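DUF3501 family protein (Burkholderia pseudomallei K96243, PDB 3FJV) is of unknown function but belongs to the DUF3501 family and combines helices with an antiparallel beta-sheet. Local coordinates at residues M155-I167 and R180-D194. Residues are numbered along the deposited sequence; the frame is centred on the assembly and turned at random.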
loop_
_atom_site.group_PDB
_atom_site.type_symbol
_atom_site.label_atom_id
_atom_site.label_comp_id
_atom_site.label_asym_id
_atom_site.label_seq_id
_atom_site.Cartn_x
_atom_site.Cartn_y
_atom_site.Cartn_z
HETATM N N MSE A 155 -28.754 -17.956 2.927
HETATM C CA MSE A 155 -27.721 -17.838 1.906
HETATM C C MSE A 155 -26.767 -18.995 1.872
HETATM O O MSE A 155 -26.414 -19.505 0.815
HETATM C CB MSE A 155 -26.943 -16.530 2.149
HETATM C CG MSE A 155 -27.778 -15.303 2.013
HETATM SE SE MSE A 155 -26.654 -13.811 2.594
HETATM C CE MSE A 155 -28.174 -12.533 2.885
ATOM N N LYS A 156 -26.371 -19.481 3.057
ATOM C CA LYS A 156 -25.545 -20.641 3.111
ATOM C C LYS A 156 -26.252 -21.859 2.472
ATOM O O LYS A 156 -25.627 -22.638 1.744
ATOM C CB LYS A 156 -25.166 -20.987 4.556
ATOM C CG LYS A 156 -24.153 -20.113 5.212
ATOM C CD LYS A 156 -23.818 -20.810 6.527
ATOM C CE LYS A 156 -23.075 -19.991 7.465
ATOM N NZ LYS A 156 -23.069 -20.673 8.801
ATOM N N ALA A 157 -27.530 -22.044 2.777
ATOM C CA ALA A 157 -28.258 -23.193 2.262
ATOM C C ALA A 157 -28.215 -23.151 0.699
ATOM O O ALA A 157 -27.922 -24.164 0.018
ATOM C CB ALA A 157 -29.706 -23.187 2.754
ATOM N N LYS A 158 -28.577 -22.000 0.166
ATOM C CA LYS A 158 -28.760 -21.844 -1.294
ATOM C C LYS A 158 -27.416 -22.010 -1.977
ATOM O O LYS A 158 -27.321 -22.750 -2.914
ATOM C CB LYS A 158 -29.423 -20.499 -1.662
ATOM C CG LYS A 158 -30.918 -20.470 -1.357
ATOM C CD LYS A 158 -31.566 -19.233 -1.796
ATOM C CE LYS A 158 -33.072 -19.306 -1.698
ATOM N NZ LYS A 158 -33.537 -17.956 -2.195
ATOM N N LEU A 159 -26.365 -21.404 -1.430
ATOM C CA LEU A 159 -25.047 -21.527 -2.018
ATOM C C LEU A 159 -24.546 -22.982 -2.072
ATOM O O LEU A 159 -24.091 -23.484 -3.134
ATOM C CB LEU A 159 -24.059 -20.645 -1.249
ATOM C CG LEU A 159 -22.735 -20.388 -1.911
ATOM C CD1 LEU A 159 -22.953 -19.693 -3.266
ATOM C CD2 LEU A 159 -21.821 -19.596 -0.972
ATOM N N LYS A 160 -24.660 -23.681 -0.948
ATOM C CA LYS A 160 -24.267 -25.116 -0.876
ATOM C C LYS A 160 -25.108 -25.948 -1.772
ATOM O O LYS A 160 -24.637 -26.950 -2.286
ATOM C CB LYS A 160 -24.373 -25.641 0.551
ATOM C CG LYS A 160 -23.297 -25.046 1.437
ATOM C CD LYS A 160 -23.513 -25.378 2.912
ATOM C CE LYS A 160 -22.287 -25.050 3.759
ATOM N NZ LYS A 160 -21.071 -25.910 3.453
ATOM N N ALA A 161 -26.341 -25.524 -2.000
ATOM C CA ALA A 161 -27.205 -26.194 -2.920
ATOM C C ALA A 161 -26.904 -25.868 -4.401
ATOM O O ALA A 161 -27.604 -26.345 -5.258
ATOM C CB ALA A 161 -28.659 -25.867 -2.563
ATOM N N GLY A 162 -25.896 -25.040 -4.688
ATOM C CA GLY A 162 -25.518 -24.706 -6.088
ATOM C C GLY A 162 -26.226 -23.503 -6.674
ATOM O O GLY A 162 -26.262 -23.331 -7.884
ATOM N N ALA A 163 -26.815 -22.643 -5.845
ATOM C CA ALA A 163 -27.510 -21.481 -6.403
ATOM C C ALA A 163 -26.488 -20.569 -7.055
ATOM O O ALA A 163 -25.313 -20.681 -6.763
ATOM C CB ALA A 163 -28.293 -20.695 -5.330
ATOM N N PRO A 164 -26.934 -19.657 -7.910
ATOM C CA PRO A 164 -26.014 -18.654 -8.530
ATOM C C PRO A 164 -25.480 -17.710 -7.498
ATOM O O PRO A 164 -26.221 -17.377 -6.570
ATOM C CB PRO A 164 -26.905 -17.888 -9.493
ATOM C CG PRO A 164 -28.127 -18.653 -9.649
ATOM C CD PRO A 164 -28.255 -19.660 -8.551
ATOM N N LEU A 165 -24.196 -17.345 -7.612
ATOM C CA LEU A 165 -23.606 -16.310 -6.794
ATOM C C LEU A 165 -23.107 -15.180 -7.703
ATOM O O LEU A 165 -22.376 -15.427 -8.663
ATOM C CB LEU A 165 -22.448 -16.884 -6.000
ATOM C CG LEU A 165 -21.690 -15.961 -5.075
ATOM C CD1 LEU A 165 -22.580 -15.347 -4.011
ATOM C CD2 LEU A 165 -20.523 -16.761 -4.474
ATOM N N SER A 166 -23.527 -13.960 -7.410
ATOM C CA SER A 166 -23.194 -12.794 -8.231
ATOM C C SER A 166 -22.388 -11.807 -7.383
ATOM O O SER A 166 -22.550 -11.759 -6.135
ATOM C CB SER A 166 -24.515 -12.151 -8.759
ATOM O OG SER A 166 -25.155 -13.076 -9.607
ATOM N N ILE A 167 -21.515 -11.041 -8.050
ATOM C CA ILE A 167 -20.702 -10.013 -7.413
ATOM C C ILE A 167 -20.845 -8.698 -8.184
ATOM O O ILE A 167 -20.903 -8.677 -9.429
ATOM C CB ILE A 167 -19.230 -10.434 -7.305
ATOM C CG1 ILE A 167 -18.422 -9.469 -6.448
ATOM C CG2 ILE A 167 -18.577 -10.543 -8.670
ATOM C CD1 ILE A 167 -17.035 -9.994 -6.193
ATOM N N ARG A 180 -22.921 -13.022 -12.457
ATOM C CA ARG A 180 -22.764 -14.351 -11.906
ATOM C C ARG A 180 -21.321 -14.768 -11.952
ATOM O O ARG A 180 -20.644 -14.584 -12.961
ATOM C CB ARG A 180 -23.611 -15.386 -12.670
ATOM C CG ARG A 180 -23.546 -16.769 -12.050
ATOM C CD ARG A 180 -24.472 -17.819 -12.712
ATOM N NE ARG A 180 -24.358 -19.053 -11.955
ATOM C CZ ARG A 180 -25.117 -20.117 -12.086
ATOM N NH1 ARG A 180 -26.074 -20.119 -12.985
ATOM N NH2 ARG A 180 -24.919 -21.183 -11.294
ATOM N N ILE A 181 -20.854 -15.341 -10.865
ATOM C CA ILE A 181 -19.519 -15.919 -10.777
ATOM C C ILE A 181 -19.528 -17.325 -11.376
ATOM O O ILE A 181 -20.559 -18.003 -11.355
ATOM C CB ILE A 181 -19.060 -15.954 -9.317
ATOM C CG1 ILE A 181 -18.722 -14.537 -8.844
ATOM C CG2 ILE A 181 -17.851 -16.880 -9.133
ATOM C CD1 ILE A 181 -18.617 -14.426 -7.322
ATOM N N ASP A 182 -18.387 -17.750 -11.905
ATOM C CA ASP A 182 -18.177 -19.123 -12.379
ATOM C C ASP A 182 -18.693 -20.137 -11.351
ATOM O O ASP A 182 -18.341 -20.037 -10.143
ATOM C CB ASP A 182 -16.676 -19.264 -12.583
ATOM C CG ASP A 182 -16.229 -20.630 -13.118
ATOM O OD1 ASP A 182 -16.964 -21.644 -13.046
ATOM O OD2 ASP A 182 -15.053 -20.657 -13.573
ATOM N N PRO A 183 -19.579 -21.067 -11.766
ATOM C CA PRO A 183 -20.133 -21.977 -10.779
ATOM C C PRO A 183 -19.116 -22.850 -10.094
ATOM O O PRO A 183 -19.341 -23.240 -8.940
ATOM C CB PRO A 183 -21.120 -22.826 -11.576
ATOM C CG PRO A 183 -21.547 -21.935 -12.647
ATOM C CD PRO A 183 -20.309 -21.194 -13.042
ATOM N N ASP A 184 -18.033 -23.193 -10.796
ATOM C CA ASP A 184 -16.953 -23.901 -10.161
ATOM C C ASP A 184 -16.325 -23.070 -9.023
ATOM O O ASP A 184 -15.961 -23.632 -7.991
ATOM C CB ASP A 184 -15.892 -24.313 -11.175
ATOM C CG ASP A 184 -14.834 -25.187 -10.557
ATOM O OD1 ASP A 184 -15.075 -26.402 -10.295
ATOM O OD2 ASP A 184 -13.744 -24.650 -10.320
ATOM N N VAL A 185 -16.225 -21.744 -9.190
ATOM C CA VAL A 185 -15.729 -20.897 -8.109
ATOM C C VAL A 185 -16.757 -20.816 -6.983
ATOM O O VAL A 185 -16.413 -20.997 -5.810
ATOM C CB VAL A 185 -15.340 -19.470 -8.598
ATOM C CG1 VAL A 185 -15.033 -18.512 -7.380
ATOM C CG2 VAL A 185 -14.193 -19.507 -9.688
ATOM N N ALA A 186 -18.023 -20.572 -7.302
ATOM C CA ALA A 186 -19.047 -20.566 -6.240
ATOM C C ALA A 186 -19.111 -21.902 -5.457
ATOM O O ALA A 186 -19.341 -21.913 -4.265
ATOM C CB ALA A 186 -20.475 -20.191 -6.826
ATOM N N ALA A 187 -18.881 -23.018 -6.131
ATOM C CA ALA A 187 -18.872 -24.347 -5.468
ATOM C C ALA A 187 -17.714 -24.451 -4.457
ATOM O O ALA A 187 -17.905 -24.915 -3.345
ATOM C CB ALA A 187 -18.821 -25.507 -6.498
ATOM N N SER A 188 -16.555 -23.929 -4.816
ATOM C CA SER A 188 -15.429 -23.911 -3.922
ATOM C C SER A 188 -15.700 -23.041 -2.680
ATOM O O SER A 188 -15.407 -23.446 -1.539
ATOM C CB SER A 188 -14.200 -23.411 -4.671
ATOM O OG SER A 188 -13.085 -23.342 -3.816
ATOM N N LEU A 189 -16.333 -21.896 -2.906
ATOM C CA LEU A 189 -16.658 -20.970 -1.826
ATOM C C LEU A 189 -17.676 -21.596 -0.845
ATOM O O LEU A 189 -17.594 -21.404 0.394
ATOM C CB LEU A 189 -17.151 -19.616 -2.387
ATOM C CG LEU A 189 -16.233 -18.426 -2.770
ATOM C CD1 LEU A 189 -14.920 -18.851 -3.423
ATOM C CD2 LEU A 189 -16.969 -17.364 -3.671
ATOM N N ALA A 190 -18.663 -22.292 -1.372
ATOM C CA ALA A 190 -19.655 -22.953 -0.549
ATOM C C ALA A 190 -18.990 -23.857 0.509
ATOM O O ALA A 190 -19.446 -23.928 1.646
ATOM C CB ALA A 190 -20.643 -23.755 -1.440
ATOM N N GLY A 191 -17.883 -24.493 0.139
ATOM C CA GLY A 191 -17.168 -25.375 1.028
ATOM C C GLY A 191 -16.469 -24.698 2.196
ATOM O O GLY A 191 -16.093 -25.374 3.133
ATOM N N ASP A 192 -16.265 -23.381 2.134
ATOM C CA ASP A 192 -15.687 -22.638 3.233
ATOM C C ASP A 192 -16.640 -22.468 4.435
ATOM O O ASP A 192 -16.197 -22.042 5.504
ATOM C CB ASP A 192 -15.380 -21.192 2.802
ATOM C CG ASP A 192 -14.268 -21.072 1.751
ATOM O OD1 ASP A 192 -13.575 -22.083 1.402
ATOM O OD2 ASP A 192 -14.122 -19.913 1.265
ATOM N N LEU A 193 -17.930 -22.671 4.198
ATOM C CA LEU A 193 -18.996 -22.305 5.127
ATOM C C LEU A 193 -19.450 -23.584 5.832
ATOM O O LEU A 193 -19.428 -24.661 5.240
ATOM C CB LEU A 193 -20.189 -21.719 4.360
ATOM C CG LEU A 193 -19.907 -20.451 3.560
ATOM C CD1 LEU A 193 -21.028 -20.361 2.490
ATOM C CD2 LEU A 193 -19.773 -19.237 4.496
ATOM N N ASP A 194 -19.859 -23.439 7.096
ATOM C CA ASP A 194 -20.148 -24.558 7.993
ATOM C C ASP A 194 -21.659 -24.548 8.201
ATOM O O ASP A 194 -22.395 -23.730 7.580
ATOM C CB ASP A 194 -19.456 -24.332 9.365
ATOM C CG ASP A 194 -20.240 -23.313 10.264
ATOM O OD1 ASP A 194 -21.383 -22.875 9.891
ATOM O OD2 ASP A 194 -19.730 -22.953 11.340
ATOM O OXT ASP A 194 -22.156 -25.332 9.018
HETATM O O HOH W 1 -23.375 -21.213 -8.691
HETATM O O HOH W 2 -22.691 -18.718 -9.715
#
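Leu159 and Leu165 both set CG opposite the backbone nitrogen (chi1 -166° in Leu159), a torsion that turns their branches toward segment 180-194, whereas Lys160 runs extended and then bends at chi4 (-66°) to bring NZ to the carbonyls of Ala190 and Leu193. The motif joined here is a beta-hairpin, strands 165-169 and 176-180 at one margin of the antiparallel sheet, flanked by helices 153-160 and 183-190. The axes of the helical segments 155-160 and 183-190 approach to 9.5 Å. Ala190 faces helix 153-160, its CB 4.0 Å from Leu159 CG, while Ala186 faces the strand residue Leu165, CB to CB. Leu159 CD2 abuts Leu193 CD1 at 3.6 Å, the two side chains roughly perpendicular. Leu165 reaches Leu189 through their CD2 methyls and lies alongside Ile181, pointing the same way; beyond the contact, Leu117 and Val119 of strand 115-119 also pack on it.

Polar groups hold both ends. Lys160 NZ donates to Leu193 O (2.7 Å) and to Ala190 O, each from above the carbonyl plane; Leu193 N approaches Ala190 O from the opposite face, closing the type I turn 190-193. Lys156 NZ forms a salt bridge with Asp194 OD1 on its syn side (3.0 Å) and also bonds Ser85 OG, tying the C-terminus to a neighbouring loop. At the hairpin end, Ser166 and Arg180 are a non-hydrogen-bonded pair, and Ile181 N donates to Leu165 O at 2.7 Å with a nearly straight N-H...O angle of 177°. Arg180 and Ile181 each have two conformers; in one, Pro164 CB lies 3.7 Å above the Arg180 guanidinium plane, offset toward the rim, and water 2, at the edge in that plane, accepts from Arg180 NE and Leu165 N and donates to Ile181 O.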